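Local atomic coordinates of MgGH51 (Meripilus giganteus, PDB entry 6ZQ0), a protein that probably hydrolyses terminal alpha-L-arabinofuranosyl residues from arabinose-bearing plant polysaccharides, as an alpha-L-arabinofuranosidase of glycoside hydrolase family 51. Residues D398-Q403 with E427-A432; G229-E234 with Y293-T298; D24-G29 with Y479-Q484. All coordinates share one frame; numbering follows the deposited sequence.

Contact 1. Residues D398-Q403 with E427-A432; sequences DVHVYQ and EGEYAA. With LXE ([(1~{S},2~{S},3~{S},4~{S})-2-(hydroxymethyl)-3,4-bis(oxidanyl)cyclopentyl]azanium), chain G.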
loop_
_atom_site.group_PDB
_atom_site.type_symbol
_atom_site.label_atom_id
_atom_site.label_comp_id
_atom_site.label_asym_id
_atom_site.label_seq_id
_atom_site.Cartn_x
_atom_site.Cartn_y
_atom_site.Cartn_z
ATOM N N ASP A 398 -16.952 7.796 3.126
ATOM C CA ASP A 398 -15.989 6.703 3.326
ATOM C C ASP A 398 -16.324 6.090 4.685
ATOM O O ASP A 398 -16.183 6.754 5.728
ATOM C CB ASP A 398 -14.541 7.194 3.227
ATOM C CG ASP A 398 -13.525 6.103 3.472
ATOM O OD1 ASP A 398 -13.934 4.958 3.672
ATOM O OD2 ASP A 398 -12.335 6.420 3.540
ATOM N N VAL A 399 -16.701 4.841 4.682
ATOM C CA VAL A 399 -17.188 4.100 5.880
ATOM C C VAL A 399 -16.125 3.098 6.234
ATOM O O VAL A 399 -15.673 2.361 5.339
ATOM C CB VAL A 399 -18.535 3.423 5.601
ATOM C CG1 VAL A 399 -19.063 2.715 6.844
ATOM C CG2 VAL A 399 -19.553 4.424 5.061
ATOM N N HIS A 400 -15.644 3.158 7.459
ATOM C CA HIS A 400 -14.621 2.236 7.977
ATOM C C HIS A 400 -15.199 1.324 9.051
ATOM O O HIS A 400 -15.893 1.840 9.922
ATOM C CB HIS A 400 -13.471 3.021 8.601
ATOM C CG HIS A 400 -12.763 3.901 7.635
ATOM N ND1 HIS A 400 -11.731 4.711 8.031
ATOM C CD2 HIS A 400 -12.907 4.089 6.306
ATOM C CE1 HIS A 400 -11.296 5.382 6.979
ATOM N NE2 HIS A 400 -11.994 5.026 5.911
ATOM N N VAL A 401 -14.810 0.053 9.052
ATOM C CA VAL A 401 -15.216 -0.837 10.160
ATOM C C VAL A 401 -14.175 -1.927 10.360
ATOM O O VAL A 401 -13.757 -2.607 9.388
ATOM C CB VAL A 401 -16.617 -1.409 9.979
ATOM C CG1 VAL A 401 -16.744 -2.274 8.768
ATOM C CG2 VAL A 401 -17.038 -2.151 11.249
ATOM N N TYR A 402 -13.759 -2.043 11.606
ATOM C CA TYR A 402 -12.887 -3.123 12.124
ATOM C C TYR A 402 -13.729 -3.844 13.156
ATOM O O TYR A 402 -14.277 -3.167 14.050
ATOM C CB TYR A 402 -11.601 -2.557 12.704
ATOM C CG TYR A 402 -10.695 -1.979 11.652
ATOM C CD1 TYR A 402 -10.071 -2.784 10.721
ATOM C CD2 TYR A 402 -10.515 -0.607 11.541
ATOM C CE1 TYR A 402 -9.238 -2.255 9.745
ATOM C CE2 TYR A 402 -9.701 -0.072 10.562
ATOM C CZ TYR A 402 -9.023 -0.906 9.691
ATOM O OH TYR A 402 -8.227 -0.362 8.728
ATOM N N GLN A 403 -13.914 -5.145 12.996
ATOM C CA GLN A 403 -14.869 -5.875 13.868
ATOM C C GLN A 403 -14.476 -7.353 13.856
ATOM O O GLN A 403 -13.413 -7.707 13.262
ATOM C CB GLN A 403 -16.294 -5.625 13.362
ATOM C CG GLN A 403 -17.144 -4.725 14.271
ATOM C CD GLN A 403 -17.370 -5.323 15.644
ATOM O OE1 GLN A 403 -17.203 -6.510 15.866
ATOM N NE2 GLN A 403 -17.785 -4.489 16.590
ATOM N N GLU A 427 -16.396 1.735 1.183
ATOM C CA GLU A 427 -15.958 0.993 2.369
ATOM C C GLU A 427 -14.429 1.043 2.375
ATOM O O GLU A 427 -13.796 0.056 1.952
ATOM C CB GLU A 427 -16.582 -0.384 2.410
ATOM C CG GLU A 427 -16.504 -0.977 3.805
ATOM C CD GLU A 427 -17.684 -0.684 4.708
ATOM O OE1 GLU A 427 -18.680 -0.136 4.237
ATOM O OE2 GLU A 427 -17.555 -0.939 5.889
ATOM N N GLY A 428 -13.873 2.199 2.744
ATOM C CA GLY A 428 -12.463 2.544 2.482
ATOM C C GLY A 428 -11.484 1.776 3.359
ATOM O O GLY A 428 -10.273 1.719 2.992
ATOM N N GLU A 429 -11.958 1.264 4.491
ATOM C CA GLU A 429 -11.190 0.392 5.410
ATOM C C GLU A 429 -12.134 -0.629 5.991
ATOM O O GLU A 429 -13.145 -0.242 6.632
ATOM C CB GLU A 429 -10.511 1.139 6.562
ATOM C CG GLU A 429 -9.512 2.136 6.037
ATOM C CD GLU A 429 -8.875 3.001 7.085
ATOM O OE1 GLU A 429 -8.898 2.568 8.271
ATOM O OE2 GLU A 429 -8.499 4.168 6.730
ATOM N N TYR A 430 -11.814 -1.902 5.823
ATOM C CA TYR A 430 -12.531 -2.908 6.628
ATOM C C TYR A 430 -11.654 -4.117 6.789
ATOM O O TYR A 430 -10.791 -4.369 5.922
ATOM C CB TYR A 430 -13.892 -3.277 6.054
ATOM C CG TYR A 430 -13.860 -3.974 4.734
ATOM C CD1 TYR A 430 -13.660 -3.278 3.552
ATOM C CD2 TYR A 430 -14.023 -5.339 4.664
ATOM C CE1 TYR A 430 -13.661 -3.929 2.332
ATOM C CE2 TYR A 430 -14.036 -6.002 3.464
ATOM C CZ TYR A 430 -13.842 -5.302 2.291
ATOM O OH TYR A 430 -13.889 -5.992 1.128
ATOM N N ALA A 431 -11.885 -4.826 7.884
ATOM C CA ALA A 431 -11.188 -6.100 8.157
ATOM C C ALA A 431 -11.779 -6.714 9.418
ATOM O O ALA A 431 -12.177 -5.935 10.301
ATOM C CB ALA A 431 -9.698 -5.909 8.355
ATOM N N ALA A 432 -11.861 -8.037 9.435
ATOM C CA ALA A 432 -12.146 -8.811 10.658
ATOM C C ALA A 432 -10.808 -8.901 11.385
ATOM O O ALA A 432 -9.934 -9.647 10.929
ATOM C CB ALA A 432 -12.776 -10.107 10.321
HETATM C "C1'" LXE G . -7.842 3.531 10.027
HETATM C "C2'" LXE G . -6.793 4.552 9.658
HETATM O "O2'" LXE G . -7.149 5.502 8.647
HETATM C "C3'" LXE G . -5.599 3.724 9.200
HETATM O "O3'" LXE G . -4.399 4.544 9.137
HETATM C "C4'" LXE G . -5.596 2.535 10.173
HETATM C "C5'" LXE G . -5.053 1.170 9.684
HETATM O "O5'" LXE G . -5.691 0.689 8.494
HETATM C "C6'" LXE G . -7.067 2.405 10.609
HETATM N "N1'" LXE G . -7.294 2.445 12.056
#
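Glu429 lies over one face of the His400 imidazole, its CG 3.7 Å from the ring centroid and almost on the ring normal. With the glutamate chain extended beyond CG (chi2 175°), the carboxylate lies above the ring, offset toward its rim, the planes 24° apart. OE2 accepts a 2.7 Å hydrogen bond from O2' of the bound aminocyclopentitol, LXE, and also pairs with Arg226. Tyr402 comes from the other direction: Glu429 OE1 sits at its ring edge, 3.0 Å from the hydroxyl OH. Between that OH and LXE O5' runs a 2.8 Å hydrogen bond in which either could be the donor; tyrosine suits the place because a rigid ring carries a polar end to the ligand. Ala431 is small enough for Tyr402 CE1 to rest 3.9 Å from its CB. Elsewhere, Glu427 bends at chi2 (90°) and brings OE2 to 3.3 Å from Val401 CG1, while its OE1 bonds Tyr415. The parallel strands, joined through helix 405-410 as a beta-alpha-beta unit of the (beta/alpha)8 barrel, place Glu429 at the corner where 424-432 is broken; strand 474-479 lies beyond, and helix 454-469 packs against Glu427 and Tyr430.

Contact 2. Residues G229-E234 with Y293-T298; sequences GGNNLE and YSLGGT. With LXE ([(1~{S},2~{S},3~{S},4~{S})-2-(hydroxymethyl)-3,4-bis(oxidanyl)cyclopentyl]azanium), chain G.
The carbonyl O of Asn231 accepts the backbone N of Glu234 at 2.8 Å, closing a turn of the short helix, and the same oxygen meets Leu295 CD1 at 3.4 Å from across the contact. Leu295 crosses the side chains of Asn231 and Glu234 at about a right angle. Its CG lies 3.7 Å from Glu234 CB, and CD2 approaches Glu234 OE2 to 3.4 Å. A branched leucine suits this place because one methyl lies mainly against Asn231, the other against the Glu234 carboxylate, residues one turn apart. The glutamate runs straight beyond CG (chi2 177°), which carries its buried carboxylate past the leucine to the ring of Tyr293. There OE1 lies in the ring plane, at the edge, 3.2 Å from Tyr293 CD2, where the slightly positive aryl hydrogens probably welcome an oxygen; the carboxylate itself is turned 48° from the ring. OE2 is held by a hydrogen bond from Asn350 ND2, which also bonds LXE, so Glu234 is a second-shell residue positioning a first-shell one. Small Ser294 lets the chains come close, its CB 3.4 Å from Glu234 O, an oxygen that also takes a bond from Trp290 NE1. Ser294 O receives Gly297 N in a type I turn, which brings the loop round on itself. On the ligand side, Asn231 N points at LXE O3', 2.9 Å away and nearly straight at 170°. Gly230, preceded by a cis peptide and at positive phi, shapes the chain just before that donor. LXE, a cyclopentane mimic of a furanose, occupies what is probably the arabinofuranose subsite, at the C-terminal ends of the strands of a (beta/alpha)8 barrel.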
loop_
_atom_site.group_PDB
_atom_site.type_symbol
_atom_site.label_atom_id
_atom_site.label_comp_id
_atom_site.label_asym_id
_atom_site.label_seq_id
_atom_site.Cartn_x
_atom_site.Cartn_y
_atom_site.Cartn_z
ATOM N N GLY A 229 -3.290 8.004 2.474
ATOM C CA GLY A 229 -3.745 7.440 3.756
ATOM C C GLY A 229 -5.182 7.862 4.002
ATOM O O GLY A 229 -5.706 8.642 3.222
ATOM N N GLY A 230 -5.795 7.349 5.073
ATOM C CA GLY A 230 -5.073 6.741 6.166
ATOM C C GLY A 230 -4.416 7.756 7.098
ATOM O O GLY A 230 -4.143 8.917 6.722
ATOM N N ASN A 231 -4.078 7.304 8.290
ATOM C CA ASN A 231 -3.401 8.151 9.292
ATOM C C ASN A 231 -2.122 8.777 8.746
ATOM O O ASN A 231 -1.875 9.920 9.071
ATOM C CB ASN A 231 -3.094 7.369 10.547
ATOM C CG ASN A 231 -4.303 7.101 11.405
ATOM O OD1 ASN A 231 -5.445 7.279 10.991
ATOM N ND2 ASN A 231 -4.012 6.662 12.612
ATOM N N ASN A 232 -1.398 8.081 7.868
ATOM C CA ASN A 232 -0.111 8.592 7.332
ATOM C C ASN A 232 -0.296 9.873 6.509
ATOM O O ASN A 232 0.720 10.592 6.241
ATOM C CB ASN A 232 0.648 7.532 6.555
ATOM C CG ASN A 232 2.141 7.759 6.609
ATOM O OD1 ASN A 232 2.685 7.847 7.713
ATOM N ND2 ASN A 232 2.823 7.849 5.458
ATOM N N LEU A 233 -1.528 10.214 6.127
ATOM C CA LEU A 233 -1.814 11.498 5.437
ATOM C C LEU A 233 -1.684 12.632 6.456
ATOM O O LEU A 233 -1.223 13.734 6.098
ATOM C CB LEU A 233 -3.237 11.454 4.909
ATOM C CG LEU A 233 -3.782 12.754 4.352
ATOM C CD1 LEU A 233 -3.126 13.081 3.005
ATOM C CD2 LEU A 233 -5.301 12.648 4.275
ATOM N N GLU A 234 -2.100 12.357 7.674
ATOM C CA GLU A 234 -2.496 13.427 8.615
ATOM C C GLU A 234 -1.293 14.113 9.258
ATOM O O GLU A 234 -1.407 15.289 9.544
ATOM C CB GLU A 234 -3.437 12.896 9.671
ATOM C CG GLU A 234 -4.766 12.605 9.037
ATOM C CD GLU A 234 -5.775 12.008 9.981
ATOM O OE1 GLU A 234 -6.665 12.731 10.408
ATOM O OE2 GLU A 234 -5.708 10.790 10.187
ATOM N N TYR A 293 -6.510 18.855 9.798
ATOM C CA TYR A 293 -6.394 18.162 11.101
ATOM C C TYR A 293 -5.156 17.269 11.084
ATOM O O TYR A 293 -4.858 16.634 10.023
ATOM C CB TYR A 293 -7.656 17.359 11.349
ATOM C CG TYR A 293 -7.608 16.487 12.567
ATOM C CD1 TYR A 293 -7.811 16.998 13.828
ATOM C CD2 TYR A 293 -7.288 15.145 12.458
ATOM C CE1 TYR A 293 -7.728 16.187 14.953
ATOM C CE2 TYR A 293 -7.209 14.322 13.564
ATOM C CZ TYR A 293 -7.439 14.842 14.823
ATOM O OH TYR A 293 -7.350 14.023 15.896
ATOM N N SER A 294 -4.489 17.165 12.238
ATOM C CA SER A 294 -3.373 16.224 12.451
ATOM C C SER A 294 -3.597 15.477 13.748
ATOM O O SER A 294 -4.418 15.907 14.570
ATOM C CB SER A 294 -2.058 16.923 12.408
ATOM O OG SER A 294 -2.020 17.997 13.302
ATOM N N LEU A 295 -2.893 14.343 13.889
ATOM C CA LEU A 295 -3.293 13.302 14.847
ATOM C C LEU A 295 -2.941 13.733 16.268
ATOM O O LEU A 295 -3.441 13.129 17.181
ATOM C CB LEU A 295 -2.602 11.998 14.434
ATOM C CG LEU A 295 -3.112 11.442 13.106
ATOM C CD1 LEU A 295 -2.101 10.497 12.437
ATOM C CD2 LEU A 295 -4.430 10.725 13.322
ATOM N N GLY A 296 -2.141 14.755 16.452
ATOM C CA GLY A 296 -1.943 15.358 17.781
ATOM C C GLY A 296 -3.207 16.041 18.287
ATOM O O GLY A 296 -3.169 16.516 19.426
ATOM N N GLY A 297 -4.266 16.161 17.481
ATOM C CA GLY A 297 -5.543 16.741 17.919
ATOM C C GLY A 297 -5.764 18.163 17.419
ATOM O O GLY A 297 -6.839 18.702 17.672
ATOM N N THR A 298 -4.809 18.821 16.823
ATOM C CA THR A 298 -4.951 20.230 16.377
ATOM C C THR A 298 -5.799 20.296 15.091
ATOM O O THR A 298 -5.348 19.776 14.022
ATOM C CB THR A 298 -3.593 20.914 16.158
ATOM O OG1 THR A 298 -2.949 20.997 17.433
ATOM C CG2 THR A 298 -3.715 22.307 15.574
HETATM C "C1'" LXE G . -7.842 3.531 10.027
HETATM C "C2'" LXE G . -6.793 4.552 9.658
HETATM O "O2'" LXE G . -7.149 5.502 8.647
HETATM C "C3'" LXE G . -5.599 3.724 9.200
HETATM O "O3'" LXE G . -4.399 4.544 9.137
HETATM C "C4'" LXE G . -5.596 2.535 10.173
HETATM C "C5'" LXE G . -5.053 1.170 9.684
HETATM O "O5'" LXE G . -5.691 0.689 8.494
HETATM C "C6'" LXE G . -7.067 2.405 10.609
HETATM N "N1'" LXE G . -7.294 2.445 12.056
#

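Contact 3. Residues D24-G29 with Y479-Q484; sequences DINHSG and YAPLLQ. With LXE ([(1~{S},2~{S},3~{S},4~{S})-2-(hydroxymethyl)-3,4-bis(oxidanyl)cyclopentyl]azanium), chain G.
The carboxamide of Asn26 meets the carbonyl of Leu483 edge-on: ND2 donates to Leu483 O over 3.0 Å, nearly straight at 174°, with the acceptor only 3° out of the amide plane. At the other end of the same flat group OD1 takes the backbone N of both Gln490 and Trp491, so the amide is gripped at both ends and its rotation is fixed; next along the chain, the His27 ring stacks on Tyr263. Asparagine also suits the backbone here, which has the left-handed conformation that this residue tolerates well. Its CB packs 3.6 Å from Gln484 CA, bringing the loop down onto the start of strand 483-485. The pyrrolidine of Pro481 meets Ile25 obliquely, CB to CG2 at 4.0 Å. Extended through both torsions, Ile25 carries CD1 to 4.0 Å from C5' of LXE; Pro481 CG lies 3.7 Å from LXE O5', and together they form an apolar wall along one side of the hydroxymethyl arm. A cis peptide before Pro481 turns the chain there. Ser28 presses its CB to 3.4 Å from Leu483 CB, tighter than usual van der Waals contact, and serine, with just OG beyond CB, suits this tight spot; its OG bonds Glu23 O. The loop is braced from within, Ser28 N reaching Ile25 O, and Gly29 N approaching Asp24 OD1 from above the carboxylate plane at 3.0 Å. The loops after the first and last barrel strands thus meet at the barrel's closing seam, on the C-terminal side where a (beta/alpha)8 enzyme has its active site.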
loop_
_atom_site.group_PDB
_atom_site.type_symbol
_atom_site.label_atom_id
_atom_site.label_comp_id
_atom_site.label_asym_id
_atom_site.label_seq_id
_atom_site.Cartn_x
_atom_site.Cartn_y
_atom_site.Cartn_z
ATOM N N ASP A 24 1.680 4.256 3.979
ATOM C CA ASP A 24 2.930 3.695 4.547
ATOM C C ASP A 24 2.675 3.340 6.014
ATOM O O ASP A 24 2.746 4.242 6.883
ATOM C CB ASP A 24 4.115 4.626 4.372
ATOM C CG ASP A 24 5.431 3.873 4.280
ATOM O OD1 ASP A 24 5.484 2.802 4.895
ATOM O OD2 ASP A 24 6.333 4.345 3.529
ATOM N N ILE A 25 2.442 2.061 6.257
ATOM C CA ILE A 25 2.150 1.472 7.594
ATOM C C ILE A 25 2.813 0.090 7.565
ATOM O O ILE A 25 2.889 -0.489 6.483
ATOM C CB ILE A 25 0.659 1.384 7.896
ATOM C CG1 ILE A 25 0.414 0.890 9.320
ATOM C CG2 ILE A 25 -0.085 0.518 6.873
ATOM C CD1 ILE A 25 -1.056 0.806 9.683
ATOM N N ASN A 26 3.433 -0.353 8.645
ATOM C CA ASN A 26 4.147 -1.655 8.654
ATOM C C ASN A 26 5.253 -1.673 7.594
ATOM O O ASN A 26 5.481 -2.736 6.985
ATOM C CB ASN A 26 3.197 -2.812 8.339
ATOM C CG ASN A 26 1.921 -2.796 9.148
ATOM O OD1 ASN A 26 1.957 -2.507 10.350
ATOM N ND2 ASN A 26 0.818 -3.166 8.517
ATOM N N HIS A 27 5.863 -0.545 7.283
ATOM C CA HIS A 27 6.896 -0.444 6.205
ATOM C C HIS A 27 6.339 -0.970 4.880
ATOM O O HIS A 27 6.968 -1.805 4.184
ATOM C CB HIS A 27 8.184 -1.124 6.666
ATOM C CG HIS A 27 8.956 -0.196 7.524
ATOM N ND1 HIS A 27 9.770 0.798 7.007
ATOM C CD2 HIS A 27 9.004 -0.085 8.857
ATOM C CE1 HIS A 27 10.314 1.460 8.028
ATOM N NE2 HIS A 27 9.867 0.913 9.147
ATOM N N SER A 28 5.101 -0.598 4.592
ATOM C CA SER A 28 4.425 -0.958 3.343
ATOM C C SER A 28 4.998 -0.155 2.174
ATOM O O SER A 28 4.811 -0.590 1.030
ATOM C CB SER A 28 2.973 -0.735 3.459
ATOM O OG SER A 28 2.753 0.636 3.697
ATOM N N GLY A 29 5.537 1.038 2.431
ATOM C CA GLY A 29 6.097 1.952 1.420
ATOM C C GLY A 29 7.589 1.805 1.434
ATOM O O GLY A 29 8.134 0.864 0.813
ATOM N N TYR A 479 -10.037 -3.609 1.767
ATOM C CA TYR A 479 -9.481 -4.127 3.038
ATOM C C TYR A 479 -8.403 -3.158 3.505
ATOM O O TYR A 479 -7.688 -2.566 2.662
ATOM C CB TYR A 479 -8.908 -5.509 2.772
ATOM C CG TYR A 479 -8.463 -6.273 3.981
ATOM C CD1 TYR A 479 -7.221 -6.029 4.565
ATOM C CD2 TYR A 479 -9.235 -7.303 4.495
ATOM C CE1 TYR A 479 -6.792 -6.777 5.646
ATOM C CE2 TYR A 479 -8.807 -8.058 5.572
ATOM C CZ TYR A 479 -7.586 -7.785 6.163
ATOM O OH TYR A 479 -7.136 -8.538 7.230
ATOM N N ALA A 480 -8.167 -3.092 4.799
ATOM C CA ALA A 480 -6.989 -2.349 5.287
ATOM C C ALA A 480 -6.500 -2.941 6.593
ATOM O O ALA A 480 -7.314 -3.368 7.408
ATOM C CB ALA A 480 -7.312 -0.896 5.492
ATOM N N PRO A 481 -5.196 -2.859 6.889
ATOM C CA PRO A 481 -4.180 -2.434 5.927
ATOM C C PRO A 481 -3.886 -3.473 4.841
ATOM O O PRO A 481 -4.121 -4.637 4.988
ATOM C CB PRO A 481 -2.919 -2.238 6.781
ATOM C CG PRO A 481 -3.419 -2.168 8.187
ATOM C CD PRO A 481 -4.650 -3.029 8.218
ATOM N N LEU A 482 -3.244 -2.997 3.785
ATOM C CA LEU A 482 -2.907 -3.820 2.625
ATOM C C LEU A 482 -1.665 -4.641 2.889
ATOM O O LEU A 482 -1.628 -5.817 2.482
ATOM C CB LEU A 482 -2.693 -2.863 1.448
ATOM C CG LEU A 482 -2.363 -3.535 0.114
ATOM C CD1 LEU A 482 -3.469 -4.421 -0.361
ATOM C CD2 LEU A 482 -2.103 -2.475 -0.948
ATOM N N LEU A 483 -0.616 -3.997 3.406
ATOM C CA LEU A 483 0.753 -4.556 3.391
ATOM C C LEU A 483 1.333 -4.602 4.795
ATOM O O LEU A 483 1.087 -3.695 5.584
ATOM C CB LEU A 483 1.609 -3.724 2.438
ATOM C CG LEU A 483 1.363 -4.017 0.961
ATOM C CD1 LEU A 483 2.201 -3.095 0.140
ATOM C CD2 LEU A 483 1.687 -5.432 0.586
ATOM N N GLN A 484 2.160 -5.600 5.033
ATOM C CA GLN A 484 2.866 -5.742 6.317
ATOM C C GLN A 484 4.277 -6.267 6.096
ATOM O O GLN A 484 4.446 -7.437 5.613
ATOM C CB GLN A 484 2.083 -6.685 7.208
ATOM C CG GLN A 484 2.802 -7.052 8.479
ATOM C CD GLN A 484 2.168 -8.238 9.141
ATOM O OE1 GLN A 484 1.408 -9.015 8.533
ATOM N NE2 GLN A 484 2.566 -8.439 10.376
HETATM C "C1'" LXE G . -7.842 3.531 10.027
HETATM C "C2'" LXE G . -6.793 4.552 9.658
HETATM O "O2'" LXE G . -7.149 5.502 8.647
HETATM C "C3'" LXE G . -5.599 3.724 9.200
HETATM O "O3'" LXE G . -4.399 4.544 9.137
HETATM C "C4'" LXE G . -5.596 2.535 10.173
HETATM C "C5'" LXE G . -5.053 1.170 9.684
HETATM O "O5'" LXE G . -5.691 0.689 8.494
HETATM C "C6'" LXE G . -7.067 2.405 10.609
HETATM N "N1'" LXE G . -7.294 2.445 12.056
#

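Overall arrangement
From the N terminus the chain leaves strand 20-21 and at once supplies residues 24-29 to contact 3, whose partner begins at the end of strand 474-479. Nearly the whole barrel is therefore made between the two halves of that contact, and contacts 2 and 1 both lie within this long loop, one after the other without crossing. Contact 2 joins the loops after strands 224-227 and 284-289, closing the 229-298 span. Contact 1 then pairs strands 396-403 and 424-432 across a beta-alpha-beta unit. Contact 3 finally bridges the first and last strands' loops. Tyr430 with Ala480 links contacts 1 and 3, Asn232 with Asp24 links 2 and 3, and each of the three contributes residues that touch LXE.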